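Local coordinates for protein ethylbenzene dehydrogenase beta-subunit (Aromatoleum aromaticum, PDB 2IVF) that carries three [4Fe-4S] clusters and one [3Fe-4S] cluster, as an iron-sulfur subunit related to the electron-transferring ferredoxins, at residues D67-F75 with P259-G267; A158-Y169 with R183-A193. One frame throughout, in Å; residues are numbered along the deposited sequence.

Contact 1 (D67-F75 with P259-G267)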
loop_
_atom_site.group_PDB
_atom_site.type_symbol
_atom_site.label_atom_id
_atom_site.label_comp_id
_atom_site.label_asym_id
_atom_site.label_seq_id
_atom_site.Cartn_x
_atom_site.Cartn_y
_atom_site.Cartn_z
ATOM N N ASP B 67 -13.376 4.772 -19.677
ATOM C CA ASP B 67 -14.652 5.018 -20.270
ATOM C C ASP B 67 -15.141 3.800 -21.008
ATOM O O ASP B 67 -15.792 3.944 -21.998
ATOM C CB ASP B 67 -14.612 6.262 -21.172
ATOM C CG ASP B 67 -14.536 7.562 -20.368
ATOM O OD1 ASP B 67 -14.938 7.558 -19.202
ATOM O OD2 ASP B 67 -14.088 8.584 -20.911
ATOM N N TYR B 68 -14.844 2.600 -20.515
ATOM C CA TYR B 68 -15.301 1.354 -21.195
ATOM C C TYR B 68 -16.824 1.314 -21.407
ATOM O O TYR B 68 -17.355 0.695 -22.365
ATOM C CB TYR B 68 -14.845 0.127 -20.402
ATOM C CG TYR B 68 -15.732 -0.324 -19.251
ATOM C CD1 TYR B 68 -15.568 0.165 -17.965
ATOM C CD2 TYR B 68 -16.752 -1.247 -19.466
ATOM C CE1 TYR B 68 -16.370 -0.258 -16.918
ATOM C CE2 TYR B 68 -17.556 -1.677 -18.454
ATOM C CZ TYR B 68 -17.367 -1.194 -17.167
ATOM O OH TYR B 68 -18.188 -1.654 -16.193
ATOM N N GLU B 69 -17.533 1.972 -20.492
ATOM C CA GLU B 69 -19.015 2.025 -20.507
ATOM C C GLU B 69 -19.523 2.905 -21.601
ATOM O O GLU B 69 -20.739 2.933 -21.856
ATOM C CB GLU B 69 -19.558 2.504 -19.125
ATOM C CG GLU B 69 -19.224 1.588 -18.018
ATOM C CD GLU B 69 -19.425 2.168 -16.607
ATOM O OE1 GLU B 69 -18.895 3.247 -16.359
ATOM O OE2 GLU B 69 -20.091 1.524 -15.745
ATOM N N ARG B 70 -18.620 3.629 -22.262
ATOM C CA ARG B 70 -18.985 4.425 -23.432
ATOM C C ARG B 70 -18.526 3.804 -24.750
ATOM O O ARG B 70 -18.707 4.409 -25.783
ATOM C CB ARG B 70 -18.356 5.810 -23.331
ATOM C CG ARG B 70 -18.700 6.531 -22.050
ATOM C CD ARG B 70 -18.748 8.025 -22.260
ATOM N NE ARG B 70 -19.676 8.597 -21.279
ATOM C CZ ARG B 70 -19.370 9.549 -20.390
ATOM N NH1 ARG B 70 -18.146 10.096 -20.349
ATOM N NH2 ARG B 70 -20.310 9.970 -19.540
ATOM N N LYS B 71 -17.925 2.631 -24.718
ATOM C CA LYS B 71 -17.240 2.113 -25.889
ATOM C C LYS B 71 -18.015 1.026 -26.660
ATOM O O LYS B 71 -17.451 0.322 -27.515
ATOM C CB LYS B 71 -15.825 1.719 -25.539
ATOM C CG LYS B 71 -14.944 2.953 -25.213
ATOM C CD LYS B 71 -13.496 2.542 -24.935
ATOM C CE LYS B 71 -12.554 3.734 -24.953
ATOM N NZ LYS B 71 -13.100 4.907 -24.275
ATOM N N GLY B 72 -19.298 0.880 -26.353
ATOM C CA GLY B 72 -20.160 0.027 -27.154
ATOM C C GLY B 72 -19.888 -1.464 -27.022
ATOM O O GLY B 72 -19.296 -1.908 -26.055
ATOM N N GLY B 73 -20.327 -2.222 -28.019
ATOM C CA GLY B 73 -20.240 -3.674 -27.975
ATOM C C GLY B 73 -21.448 -4.272 -27.283
ATOM O O GLY B 73 -22.414 -3.576 -26.958
ATOM N N GLY B 74 -21.405 -5.574 -27.069
ATOM C CA GLY B 74 -22.486 -6.281 -26.400
ATOM C C GLY B 74 -23.745 -6.382 -27.224
ATOM O O GLY B 74 -23.705 -6.181 -28.434
ATOM N N PHE B 75 -24.877 -6.645 -26.551
ATOM C CA PHE B 75 -26.158 -6.833 -27.215
ATOM C C PHE B 75 -27.272 -5.983 -26.544
ATOM O O PHE B 75 -27.313 -5.891 -25.328
ATOM C CB PHE B 75 -26.590 -8.299 -27.169
ATOM C CG PHE B 75 -25.581 -9.283 -27.695
ATOM C CD1 PHE B 75 -25.513 -9.574 -29.050
ATOM C CD2 PHE B 75 -24.770 -9.994 -26.816
ATOM C CE1 PHE B 75 -24.602 -10.493 -29.530
ATOM C CE2 PHE B 75 -23.874 -10.942 -27.279
ATOM C CZ PHE B 75 -23.777 -11.184 -28.652
ATOM N N PRO B 259 -25.016 -9.287 -11.250
ATOM C CA PRO B 259 -24.173 -9.102 -12.392
ATOM C C PRO B 259 -23.881 -7.668 -12.700
ATOM O O PRO B 259 -24.716 -6.772 -12.477
ATOM C CB PRO B 259 -24.996 -9.702 -13.546
ATOM C CG PRO B 259 -26.369 -9.551 -13.146
ATOM C CD PRO B 259 -26.356 -9.750 -11.632
ATOM N N LEU B 260 -22.693 -7.439 -13.228
ATOM C CA LEU B 260 -22.335 -6.101 -13.655
ATOM C C LEU B 260 -22.872 -5.837 -15.080
ATOM O O LEU B 260 -22.569 -6.561 -16.044
ATOM C CB LEU B 260 -20.811 -5.875 -13.518
ATOM C CG LEU B 260 -20.222 -4.565 -14.090
ATOM C CD1 LEU B 260 -20.665 -3.368 -13.276
ATOM C CD2 LEU B 260 -18.656 -4.645 -14.158
ATOM N N HIS B 261 -23.711 -4.822 -15.217
ATOM C CA HIS B 261 -24.190 -4.402 -16.522
ATOM C C HIS B 261 -24.818 -5.566 -17.323
ATOM O O HIS B 261 -24.497 -5.773 -18.487
ATOM C CB HIS B 261 -23.059 -3.752 -17.333
ATOM C CG HIS B 261 -22.705 -2.347 -16.910
ATOM N ND1 HIS B 261 -23.632 -1.323 -16.853
ATOM C CD2 HIS B 261 -21.519 -1.796 -16.598
ATOM C CE1 HIS B 261 -23.017 -0.201 -16.514
ATOM N NE2 HIS B 261 -21.736 -0.469 -16.337
ATOM N N ALA B 262 -25.732 -6.304 -16.703
ATOM C CA ALA B 262 -26.455 -7.385 -17.378
ATOM C C ALA B 262 -27.193 -6.876 -18.624
ATOM O O ALA B 262 -27.515 -7.677 -19.531
ATOM C CB ALA B 262 -27.429 -8.029 -16.424
ATOM N N GLU B 263 -27.507 -5.568 -18.653
ATOM C CA GLU B 263 -28.190 -4.976 -19.812
ATOM C C GLU B 263 -27.343 -4.987 -21.073
ATOM O O GLU B 263 -27.870 -4.782 -22.153
ATOM C CB GLU B 263 -28.723 -3.560 -19.561
ATOM C CG GLU B 263 -27.692 -2.469 -19.497
ATOM C CD GLU B 263 -26.938 -2.414 -18.180
ATOM O OE1 GLU B 263 -27.120 -3.285 -17.293
ATOM O OE2 GLU B 263 -26.162 -1.455 -18.018
ATOM N N TYR B 264 -26.049 -5.238 -20.932
ATOM C CA TYR B 264 -25.182 -5.447 -22.083
ATOM C C TYR B 264 -25.422 -6.756 -22.830
ATOM O O TYR B 264 -24.850 -6.965 -23.929
ATOM C CB TYR B 264 -23.716 -5.341 -21.684
ATOM C CG TYR B 264 -23.241 -4.008 -21.146
ATOM C CD1 TYR B 264 -24.020 -2.856 -21.194
ATOM C CD2 TYR B 264 -21.981 -3.894 -20.628
ATOM C CE1 TYR B 264 -23.537 -1.644 -20.699
ATOM C CE2 TYR B 264 -21.504 -2.709 -20.138
ATOM C CZ TYR B 264 -22.279 -1.579 -20.184
ATOM O OH TYR B 264 -21.759 -0.401 -19.661
ATOM N N GLY B 265 -26.276 -7.625 -22.282
ATOM C CA GLY B 265 -26.814 -8.762 -23.038
ATOM C C GLY B 265 -25.969 -10.018 -23.107
ATOM O O GLY B 265 -26.334 -10.971 -23.814
ATOM N N THR B 266 -24.879 -10.058 -22.355
ATOM C CA THR B 266 -23.932 -11.151 -22.467
ATOM C C THR B 266 -24.070 -12.236 -21.401
ATOM O O THR B 266 -23.459 -13.283 -21.543
ATOM C CB THR B 266 -22.484 -10.643 -22.430
ATOM O OG1 THR B 266 -22.145 -10.165 -21.119
ATOM C CG2 THR B 266 -22.275 -9.518 -23.460
ATOM N N GLY B 267 -24.878 -12.020 -20.369
ATOM C CA GLY B 267 -24.996 -13.018 -19.310
ATOM C C GLY B 267 -23.675 -13.221 -18.584
ATOM O O GLY B 267 -23.109 -14.321 -18.551
HETATM O O HOH W 1 -23.054 1.753 -20.001
#
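F75 and Y264 join two loops through the backbone. F75 N donates to Y264 O over 2.6 Å with an almost straight N-H...O angle of 174°. F75 CD2 comes 3.5 Å from G265 O. The F75 ring also meets an aromatic side chain of a neighbouring subunit, with the planes at about 65°. Y264 reaches the other way, toward the 3-10 turn at 68-70. Its OH lies over the centre of the H261 ring and 3.6 Å from E69 CG. A water in the plane of the Y264 ring is 2.5 Å from this OH and donates to E69 O, so it bridges the loops. Y68 comes in beside Y264. Its OH meets H261 CD2 at the edge of the imidazole, 3.4 Å away, and its ring also makes a cation-pi contact with R149. E69 is extended beyond CG (chi2 166°), which carries its carboxylate out to H261. OE2 accepts from H261 NE2 at 2.7 Å through its anti lone pair, in the imidazole plane. The other ring nitrogen, H261 ND1, donates to E263 OE2 at 2.8 Å. With both nitrogens donating to carboxylates, H261 is probably a protonated imidazolium, and the two bonds would fix the rotation of its ring.

Contact 2 (A158-Y169 with R183-A193); sequences ACLAACPTGAIY and RCKGHRHCVEA. With F3S (Fe3-s4 cluster), chain R; HEM (protoporphyrin IX containing Fe), chain X; SF4 (iron/sulfur cluster), chain S.
C159 and C190 meet at their CB atoms, 4.0 Å apart, where two short helices of a ferredoxin-like dicluster fold pack together. Helices 158-162 and 189-193 run at 143° to each other, with axes 7.6 Å apart. Both cysteines hold SG between the backbone N and the carbonyl carbon (chi1 58° and 57°), yet they serve different clusters. C159 SG binds an iron of the [4Fe-4S] cluster, and C190 SG binds one of the [3Fe-4S] cluster. C163 and C184 bind the other two irons of the latter. The pairing is consistent with the pseudo-twofold symmetry of this fold. I168 packs against the [3Fe-4S] cluster, its CG1 3.7 Å from S3 and its CD1 against C190 CB. Strands 177-179 and 199-202 also pack on I168, through V177, V179 and I199. At the far end, T165 lies beside H187 and the haem propionates. K185 NZ donates to O1A and O2D of the haem, and its CD packs on T165 CG2. H187 presents its ring edge: NE2 donates to haem O2D at 2.7 Å, 171° at the hydrogen.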
loop_
_atom_site.group_PDB
_atom_site.type_symbol
_atom_site.label_atom_id
_atom_site.label_comp_id
_atom_site.label_asym_id
_atom_site.label_seq_id
_atom_site.Cartn_x
_atom_site.Cartn_y
_atom_site.Cartn_z
ATOM N N ALA B 158 -20.023 -11.832 -26.298
ATOM C CA ALA B 158 -20.093 -11.016 -27.497
ATOM C C ALA B 158 -18.784 -11.124 -28.267
ATOM O O ALA B 158 -18.792 -11.101 -29.483
ATOM C CB ALA B 158 -20.410 -9.603 -27.161
ATOM N N CYS B 159 -17.696 -11.274 -27.549
ATOM C CA CYS B 159 -16.376 -11.452 -28.129
ATOM C C CYS B 159 -16.347 -12.629 -29.083
ATOM O O CYS B 159 -15.889 -12.520 -30.220
ATOM C CB CYS B 159 -15.387 -11.637 -26.999
ATOM S SG CYS B 159 -15.710 -13.038 -25.864
ATOM N N LEU B 160 -16.836 -13.763 -28.618
ATOM C CA LEU B 160 -16.908 -14.977 -29.437
ATOM C C LEU B 160 -17.686 -14.798 -30.724
ATOM O O LEU B 160 -17.276 -15.273 -31.797
ATOM C CB LEU B 160 -17.524 -16.075 -28.599
ATOM C CG LEU B 160 -17.608 -17.514 -29.149
ATOM C CD1 LEU B 160 -17.696 -18.453 -27.900
ATOM C CD2 LEU B 160 -18.774 -17.725 -30.046
ATOM N N ALA B 161 -18.830 -14.130 -30.600
ATOM C CA ALA B 161 -19.753 -13.870 -31.709
ATOM C C ALA B 161 -19.102 -12.993 -32.756
ATOM O O ALA B 161 -19.290 -13.193 -33.941
ATOM C CB ALA B 161 -21.021 -13.175 -31.181
ATOM N N ALA B 162 -18.287 -12.067 -32.278
ATOM C CA ALA B 162 -17.628 -11.071 -33.102
ATOM C C ALA B 162 -16.451 -11.594 -33.945
ATOM O O ALA B 162 -16.231 -11.101 -35.031
ATOM C CB ALA B 162 -17.131 -9.925 -32.205
ATOM N N CYS B 163 -15.677 -12.540 -33.425
ATOM C CA CYS B 163 -14.494 -13.012 -34.161
ATOM C C CYS B 163 -14.854 -13.785 -35.412
ATOM O O CYS B 163 -15.502 -14.854 -35.368
ATOM C CB CYS B 163 -13.543 -13.820 -33.242
ATOM S SG CYS B 163 -12.146 -14.391 -34.165
ATOM N N PRO B 164 -14.464 -13.245 -36.575
ATOM C CA PRO B 164 -14.783 -13.898 -37.840
ATOM C C PRO B 164 -13.913 -15.117 -38.152
ATOM O O PRO B 164 -14.283 -15.927 -38.987
ATOM C CB PRO B 164 -14.513 -12.812 -38.864
ATOM C CG PRO B 164 -13.406 -12.036 -38.257
ATOM C CD PRO B 164 -13.665 -12.023 -36.780
ATOM N N THR B 165 -12.769 -15.222 -37.491
ATOM C CA THR B 165 -11.861 -16.333 -37.655
ATOM C C THR B 165 -12.245 -17.486 -36.732
ATOM O O THR B 165 -11.700 -18.551 -36.871
ATOM C CB THR B 165 -10.382 -15.892 -37.395
ATOM O OG1 THR B 165 -10.180 -15.622 -36.008
ATOM C CG2 THR B 165 -10.076 -14.629 -38.133
ATOM N N GLY B 166 -13.181 -17.259 -35.796
ATOM C CA GLY B 166 -13.576 -18.260 -34.789
ATOM C C GLY B 166 -12.467 -18.662 -33.831
ATOM O O GLY B 166 -12.423 -19.808 -33.385
ATOM N N ALA B 167 -11.573 -17.726 -33.513
ATOM C CA ALA B 167 -10.469 -17.982 -32.604
ATOM C C ALA B 167 -10.944 -18.032 -31.156
ATOM O O ALA B 167 -10.221 -18.524 -30.301
ATOM C CB ALA B 167 -9.373 -16.927 -32.732
ATOM N N ILE B 168 -12.116 -17.485 -30.858
ATOM C CA ILE B 168 -12.587 -17.438 -29.470
ATOM C C ILE B 168 -13.571 -18.573 -29.237
ATOM O O ILE B 168 -14.479 -18.834 -30.047
ATOM C CB ILE B 168 -13.252 -16.104 -29.135
ATOM C CG1 ILE B 168 -12.228 -14.983 -29.228
ATOM C CG2 ILE B 168 -13.960 -16.129 -27.724
ATOM C CD1 ILE B 168 -12.777 -13.599 -28.951
ATOM N N TYR B 169 -13.386 -19.263 -28.119
ATOM C CA TYR B 169 -14.287 -20.335 -27.768
ATOM C C TYR B 169 -14.576 -20.355 -26.287
ATOM O O TYR B 169 -13.868 -19.729 -25.493
ATOM C CB TYR B 169 -13.742 -21.694 -28.191
ATOM C CG TYR B 169 -12.446 -22.076 -27.539
ATOM C CD1 TYR B 169 -11.234 -21.569 -28.012
ATOM C CD2 TYR B 169 -12.414 -22.947 -26.448
ATOM C CE1 TYR B 169 -10.045 -21.924 -27.436
ATOM C CE2 TYR B 169 -11.220 -23.307 -25.868
ATOM C CZ TYR B 169 -10.038 -22.798 -26.357
ATOM O OH TYR B 169 -8.841 -23.155 -25.773
ATOM N N ARG B 183 -4.715 -19.308 -33.658
ATOM C CA ARG B 183 -5.647 -18.960 -34.734
ATOM C C ARG B 183 -5.890 -17.438 -34.778
ATOM O O ARG B 183 -6.223 -16.893 -35.826
ATOM C CB ARG B 183 -6.950 -19.727 -34.496
ATOM C CG ARG B 183 -8.053 -19.625 -35.536
ATOM C CD ARG B 183 -9.099 -20.808 -35.377
ATOM N NE ARG B 183 -9.461 -21.060 -33.955
ATOM C CZ ARG B 183 -9.692 -22.263 -33.398
ATOM N NH1 ARG B 183 -9.582 -23.383 -34.116
ATOM N NH2 ARG B 183 -10.022 -22.349 -32.104
ATOM N N CYS B 184 -5.728 -16.764 -33.637
ATOM C CA CYS B 184 -5.977 -15.319 -33.536
ATOM C C CYS B 184 -5.091 -14.548 -34.516
ATOM O O CYS B 184 -3.890 -14.791 -34.609
ATOM C CB CYS B 184 -5.733 -14.792 -32.122
ATOM S SG CYS B 184 -6.101 -13.016 -31.953
ATOM N N LYS B 185 -5.725 -13.638 -35.259
ATOM C CA LYS B 185 -5.056 -12.819 -36.269
ATOM C C LYS B 185 -4.993 -11.360 -35.821
ATOM O O LYS B 185 -4.586 -10.520 -36.592
ATOM C CB LYS B 185 -5.835 -12.903 -37.559
ATOM C CG LYS B 185 -5.881 -14.307 -38.140
ATOM C CD LYS B 185 -6.696 -14.300 -39.383
ATOM C CE LYS B 185 -6.793 -15.656 -40.021
ATOM N NZ LYS B 185 -7.401 -15.501 -41.361
ATOM N N GLY B 186 -5.489 -11.051 -34.625
ATOM C CA GLY B 186 -5.476 -9.688 -34.110
ATOM C C GLY B 186 -6.467 -8.754 -34.820
ATOM O O GLY B 186 -6.250 -7.538 -34.898
ATOM N N HIS B 187 -7.553 -9.307 -35.369
ATOM C CA HIS B 187 -8.563 -8.470 -36.014
ATOM C C HIS B 187 -9.215 -7.479 -35.046
ATOM O O HIS B 187 -9.675 -6.409 -35.435
ATOM C CB HIS B 187 -9.660 -9.324 -36.663
ATOM C CG HIS B 187 -9.201 -10.188 -37.794
ATOM N ND1 HIS B 187 -8.186 -9.831 -38.664
ATOM C CD2 HIS B 187 -9.710 -11.356 -38.267
ATOM C CE1 HIS B 187 -8.067 -10.767 -39.591
ATOM N NE2 HIS B 187 -8.988 -11.695 -39.382
ATOM N N ARG B 188 -9.302 -7.845 -33.774
ATOM C CA ARG B 188 -9.847 -6.950 -32.712
ATOM C C ARG B 188 -11.339 -6.567 -32.830
ATOM O O ARG B 188 -11.827 -5.682 -32.120
ATOM C CB ARG B 188 -8.955 -5.726 -32.564
ATOM C CG ARG B 188 -7.657 -6.054 -31.865
ATOM C CD ARG B 188 -6.691 -4.884 -32.109
ATOM N NE ARG B 188 -6.008 -5.006 -33.373
ATOM C CZ ARG B 188 -5.220 -4.075 -33.897
ATOM N NH1 ARG B 188 -5.011 -2.920 -33.284
ATOM N NH2 ARG B 188 -4.625 -4.327 -35.040
ATOM N N HIS B 189 -12.098 -7.321 -33.616
ATOM C CA HIS B 189 -13.566 -7.179 -33.592
ATOM C C HIS B 189 -14.089 -7.565 -32.222
ATOM O O HIS B 189 -15.007 -6.919 -31.701
ATOM C CB HIS B 189 -14.206 -8.062 -34.670
ATOM C CG HIS B 189 -13.681 -7.792 -36.024
ATOM N ND1 HIS B 189 -13.829 -6.569 -36.635
ATOM C CD2 HIS B 189 -13.023 -8.580 -36.903
ATOM C CE1 HIS B 189 -13.258 -6.613 -37.828
ATOM N NE2 HIS B 189 -12.770 -7.822 -38.016
ATOM N N CYS B 190 -13.476 -8.596 -31.631
ATOM C CA CYS B 190 -13.821 -9.093 -30.291
ATOM C C CYS B 190 -13.655 -8.027 -29.270
ATOM O O CYS B 190 -14.456 -7.906 -28.360
ATOM C CB CYS B 190 -12.939 -10.281 -29.907
ATOM S SG CYS B 190 -11.133 -9.891 -29.957
ATOM N N VAL B 191 -12.597 -7.244 -29.402
ATOM C CA VAL B 191 -12.365 -6.154 -28.462
ATOM C C VAL B 191 -13.480 -5.095 -28.507
ATOM O O VAL B 191 -13.975 -4.638 -27.453
ATOM C CB VAL B 191 -11.002 -5.477 -28.717
ATOM C CG1 VAL B 191 -10.760 -4.383 -27.693
ATOM C CG2 VAL B 191 -9.867 -6.513 -28.667
ATOM N N GLU B 192 -13.873 -4.707 -29.709
ATOM C CA GLU B 192 -14.958 -3.760 -29.891
ATOM C C GLU B 192 -16.310 -4.331 -29.399
ATOM O O GLU B 192 -17.152 -3.622 -28.851
ATOM C CB GLU B 192 -15.081 -3.396 -31.391
ATOM C CG GLU B 192 -13.846 -2.735 -32.018
ATOM C CD GLU B 192 -13.880 -2.724 -33.546
ATOM O OE1 GLU B 192 -14.778 -3.329 -34.145
ATOM O OE2 GLU B 192 -12.990 -2.121 -34.135
ATOM N N ALA B 193 -16.504 -5.628 -29.629
ATOM C CA ALA B 193 -17.721 -6.325 -29.263
ATOM C C ALA B 193 -17.906 -6.569 -27.764
ATOM O O ALA B 193 -19.028 -6.638 -27.307
ATOM C CB ALA B 193 -17.789 -7.658 -30.011
HETATM FE FE1 F3S R . -8.225 -12.413 -32.600
HETATM FE FE3 F3S R . -10.681 -12.764 -33.551
HETATM FE FE4 F3S R . -10.315 -10.950 -31.766
HETATM S S1 F3S R . -8.753 -12.776 -34.702
HETATM S S2 F3S R . -8.189 -10.270 -32.006
HETATM S S3 F3S R . -9.969 -13.122 -31.532
HETATM S S4 F3S R . -11.635 -10.752 -33.534
HETATM C CHA HEM X . -10.066 -12.210 -44.725
HETATM C CHB HEM X . -8.558 -11.482 -49.262
HETATM C CHC HEM X . -13.068 -10.610 -50.806
HETATM C CHD HEM X . -14.537 -11.177 -46.225
HETATM C C1A HEM X . -9.288 -12.097 -45.841
HETATM C C2A HEM X . -7.874 -12.330 -45.882
HETATM C C3A HEM X . -7.456 -12.136 -47.143
HETATM C C4A HEM X . -8.599 -11.765 -47.922
HETATM C CMA HEM X . -6.019 -12.262 -47.684
HETATM C CAA HEM X . -7.042 -12.746 -44.651
HETATM C CBA HEM X . -6.756 -11.540 -43.780
HETATM C CGA HEM X . -5.931 -12.011 -42.620
HETATM O O1A HEM X . -5.612 -13.229 -42.524
HETATM O O2A HEM X . -5.586 -11.158 -41.784
HETATM C C1B HEM X . -9.617 -11.139 -50.063
HETATM C C2B HEM X . -9.529 -10.760 -51.454
HETATM C C3B HEM X . -10.773 -10.522 -51.886
HETATM C C4B HEM X . -11.688 -10.747 -50.789
HETATM C CMB HEM X . -8.204 -10.638 -52.236
HETATM C CAB HEM X . -11.192 -10.063 -53.287
HETATM C CBB HEM X . -12.320 -10.475 -53.856
HETATM C C1C HEM X . -13.854 -10.633 -49.683
HETATM C C2C HEM X . -15.226 -10.176 -49.597
HETATM C C3C HEM X . -15.602 -10.335 -48.305
HETATM C C4C HEM X . -14.477 -10.860 -47.566
HETATM C CMC HEM X . -16.068 -9.657 -50.788
HETATM C CAC HEM X . -16.959 -10.048 -47.632
HETATM C CBC HEM X . -18.105 -10.239 -48.285
HETATM C C1D HEM X . -13.502 -11.535 -45.428
HETATM C C2D HEM X . -13.667 -11.851 -44.031
HETATM C C3D HEM X . -12.250 -12.179 -43.559
HETATM C C4D HEM X . -11.409 -12.007 -44.718
HETATM C CMD HEM X . -15.001 -11.866 -43.234
HETATM C CAD HEM X . -11.750 -12.601 -42.176
HETATM C CBD HEM X . -11.617 -14.115 -42.151
HETATM C CGD HEM X . -10.462 -14.562 -41.315
HETATM O O1D HEM X . -10.474 -15.753 -40.917
HETATM O O2D HEM X . -9.543 -13.750 -41.071
HETATM N NA HEM X . -9.710 -11.755 -47.103
HETATM N NB HEM X . -10.942 -11.135 -49.700
HETATM N NC HEM X . -13.415 -11.039 -48.428
HETATM N ND HEM X . -12.165 -11.630 -45.802
HETATM FE FE HEM X . -11.557 -11.423 -47.768
HETATM FE FE1 SF4 S . -16.093 -9.727 -22.715
HETATM FE FE2 SF4 S . -16.110 -12.073 -23.907
HETATM FE FE3 SF4 S . -17.802 -11.593 -21.800
HETATM FE FE4 SF4 S . -15.110 -11.828 -21.333
HETATM S S1 SF4 S . -16.537 -13.469 -22.121
HETATM S S2 SF4 S . -16.529 -10.190 -20.539
HETATM S S3 SF4 S . -14.258 -10.960 -23.244
HETATM S S4 SF4 S . -17.880 -10.599 -23.879
#

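Contact 2 is nested inside the chain loop that contact 1 closes, and their centres lie about 17 Å apart. The two still touch. G74 N of contact 1 probably donates a hydrogen bond to A193 O of contact 2, at 2.6 Å. F75 CE2 packs 3.7 Å from A158 CB, and T266 CG2 lies 4.1 Å from the same methyl. A158 thus joins both loops of contact 1 to the cluster-bearing helix. The T266 side chain is about 5 Å, at their nearest atoms, from the [4Fe-4S] cluster held by C159, so contact 1 borders that cluster. The F75 side chain is about 13 Å from the [3Fe-4S] cluster, again between nearest atoms.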